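Local coordinates for hypothetical protein yfcE (Escherichia coli, PDB 1SU1), which is of unknown function but belongs to the calcineurin-like phosphoesterase superfamily and binds zinc ions, at residues D61-G66 with M105-P110. Residues are numbered along the deposited sequence; the frame is centred on the assembly and turned at random.
Sequences DVLNHG and MLLHFP. With ZN (zinc ion), chain E.
Val62 and Leu107 meet tip to tip, CG1 of Val62 lying 3.8 Å from CD1 of Leu107, and this methyl pair is the tight part of a small, wholly apolar contact. Val62 holds CG1 anti to its backbone N (chi1 -170°), which carries that methyl out to the leucine. A beta-branched apolar residue suits the place: CG1 meets Leu107, and the side chain also packs on Leu84 of helix 77-85. Around this pair the fit is slacker: CD1 of Leu63 stands 4.3 Å from CD1 of Leu106 and 4.4 Å from CD1 of Leu107. Leu63, long enough to cross to both leucines, is buried and also rests on Val80 and Val81. The loop after strand 55-58 belongs to the metal-binding end of the calcineurin-like phosphoesterase fold: Asp61 OD2 binds zinc at 2.4 Å, with Asn97, His129 and His151 as further ligands. Asp61 is followed directly by Val62 and Leu63, which face the end of helix 101-106. Farther along, Asn64 forms an Asx turn: Gly66 N, 3.1 Å from Asn64 OD1, points its N-H nearly straight at the oxygen from above the carbonyl plane. Glycine suits its backbone angles, where a side chain would press on the preceding carbonyl O. On the looser side, Leu106 is partly exposed and packs against Pro67 of the second subunit.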
loop_
_atom_site.group_PDB
_atom_site.type_symbol
_atom_site.label_atom_id
_atom_site.label_comp_id
_atom_site.label_asym_id
_atom_site.label_seq_id
_atom_site.Cartn_x
_atom_site.Cartn_y
_atom_site.Cartn_z
ATOM N N ASP A 61 -10.241 1.095 -13.351
ATOM C CA ASP A 61 -9.525 1.011 -14.626
ATOM C C ASP A 61 -10.121 2.074 -15.546
ATOM O O ASP A 61 -10.817 1.785 -16.535
ATOM C CB ASP A 61 -9.621 -0.409 -15.194
ATOM C CG ASP A 61 -8.778 -1.406 -14.395
ATOM O OD1 ASP A 61 -8.494 -1.106 -13.214
ATOM O OD2 ASP A 61 -8.418 -2.478 -14.923
ATOM N N VAL A 62 -9.826 3.310 -15.151
ATOM C CA VAL A 62 -10.304 4.523 -15.771
ATOM C C VAL A 62 -9.596 5.024 -17.040
ATOM O O VAL A 62 -10.224 5.111 -18.094
ATOM C CB VAL A 62 -10.305 5.637 -14.702
ATOM C CG1 VAL A 62 -11.027 6.870 -15.207
ATOM C CG2 VAL A 62 -10.960 5.113 -13.420
ATOM N N LEU A 63 -8.305 5.342 -16.945
ATOM C CA LEU A 63 -7.569 5.888 -18.086
ATOM C C LEU A 63 -6.604 4.995 -18.854
ATOM O O LEU A 63 -6.470 5.122 -20.077
ATOM C CB LEU A 63 -6.808 7.131 -17.639
ATOM C CG LEU A 63 -7.637 8.152 -16.859
ATOM C CD1 LEU A 63 -6.734 9.263 -16.356
ATOM C CD2 LEU A 63 -8.741 8.712 -17.761
ATOM N N ASN A 64 -5.916 4.103 -18.151
ATOM C CA ASN A 64 -4.942 3.222 -18.794
ATOM C C ASN A 64 -5.608 2.058 -19.534
ATOM O O ASN A 64 -6.519 1.408 -19.010
ATOM C CB ASN A 64 -3.946 2.737 -17.723
ATOM C CG ASN A 64 -3.040 1.624 -18.196
ATOM O OD1 ASN A 64 -2.510 1.644 -19.309
ATOM N ND2 ASN A 64 -2.834 0.647 -17.328
ATOM N N HIS A 65 -5.165 1.813 -20.765
ATOM C CA HIS A 65 -5.723 0.729 -21.564
ATOM C C HIS A 65 -5.375 -0.638 -20.985
ATOM O O HIS A 65 -6.126 -1.601 -21.150
ATOM C CB HIS A 65 -5.227 0.824 -23.016
ATOM C CG HIS A 65 -3.746 0.667 -23.170
ATOM N ND1 HIS A 65 -3.148 -0.545 -23.442
ATOM C CD2 HIS A 65 -2.738 1.571 -23.090
ATOM C CE1 HIS A 65 -1.840 -0.383 -23.526
ATOM N NE2 HIS A 65 -1.562 0.891 -23.316
ATOM N N GLY A 66 -4.241 -0.709 -20.293
ATOM C CA GLY A 66 -3.809 -1.969 -19.724
ATOM C C GLY A 66 -2.775 -2.590 -20.644
ATOM O O GLY A 66 -3.051 -2.791 -21.823
ATOM N N MET A 105 -3.917 12.108 -9.708
ATOM C CA MET A 105 -3.575 13.531 -9.750
ATOM C C MET A 105 -4.340 14.270 -10.871
ATOM O O MET A 105 -4.475 15.498 -10.808
ATOM C CB MET A 105 -2.062 13.736 -9.910
ATOM C CG MET A 105 -1.536 15.068 -9.407
ATOM S SD MET A 105 -0.190 15.735 -10.414
ATOM C CE MET A 105 -0.216 17.455 -9.919
ATOM N N LEU A 106 -4.837 13.527 -11.856
ATOM C CA LEU A 106 -5.589 14.132 -12.957
ATOM C C LEU A 106 -7.084 14.236 -12.653
ATOM O O LEU A 106 -7.700 15.269 -12.911
ATOM C CB LEU A 106 -5.385 13.329 -14.246
ATOM C CG LEU A 106 -4.017 13.449 -14.921
ATOM C CD1 LEU A 106 -3.998 12.634 -16.204
ATOM C CD2 LEU A 106 -3.723 14.907 -15.224
ATOM N N LEU A 107 -7.650 13.171 -12.087
ATOM C CA LEU A 107 -9.068 13.114 -11.748
ATOM C C LEU A 107 -9.398 13.816 -10.430
ATOM O O LEU A 107 -8.688 13.661 -9.433
ATOM C CB LEU A 107 -9.519 11.651 -11.713
ATOM C CG LEU A 107 -9.257 10.907 -13.032
ATOM C CD1 LEU A 107 -9.443 9.400 -12.837
ATOM C CD2 LEU A 107 -10.221 11.432 -14.105
ATOM N N HIS A 108 -10.489 14.582 -10.428
ATOM C CA HIS A 108 -10.894 15.347 -9.256
ATOM C C HIS A 108 -11.834 14.684 -8.262
ATOM O O HIS A 108 -12.573 15.363 -7.548
ATOM C CB HIS A 108 -11.479 16.684 -9.696
ATOM C CG HIS A 108 -10.510 17.531 -10.459
ATOM N ND1 HIS A 108 -10.858 18.740 -11.018
ATOM C CD2 HIS A 108 -9.203 17.341 -10.752
ATOM C CE1 HIS A 108 -9.805 19.261 -11.627
ATOM N NE2 HIS A 108 -8.789 18.430 -11.479
ATOM N N PHE A 109 -11.813 13.359 -8.224
ATOM C CA PHE A 109 -12.616 12.610 -7.271
ATOM C C PHE A 109 -11.714 11.465 -6.787
ATOM O O PHE A 109 -10.816 11.027 -7.510
ATOM C CB PHE A 109 -13.916 12.077 -7.912
ATOM C CG PHE A 109 -13.709 11.317 -9.194
ATOM C CD1 PHE A 109 -13.644 11.982 -10.415
ATOM C CD2 PHE A 109 -13.564 9.937 -9.178
ATOM C CE1 PHE A 109 -13.455 11.282 -11.597
ATOM C CE2 PHE A 109 -13.372 9.226 -10.362
ATOM C CZ PHE A 109 -13.312 9.902 -11.569
ATOM N N PRO A 110 -11.929 10.983 -5.551
ATOM C CA PRO A 110 -11.140 9.895 -4.947
ATOM C C PRO A 110 -11.249 8.553 -5.667
ATOM O O PRO A 110 -12.338 7.999 -5.780
ATOM C CB PRO A 110 -11.699 9.796 -3.522
ATOM C CG PRO A 110 -12.341 11.139 -3.287
ATOM C CD PRO A 110 -12.959 11.468 -4.615
HETATM ZN ZN ZN E . -8.948 -4.647 -14.192
#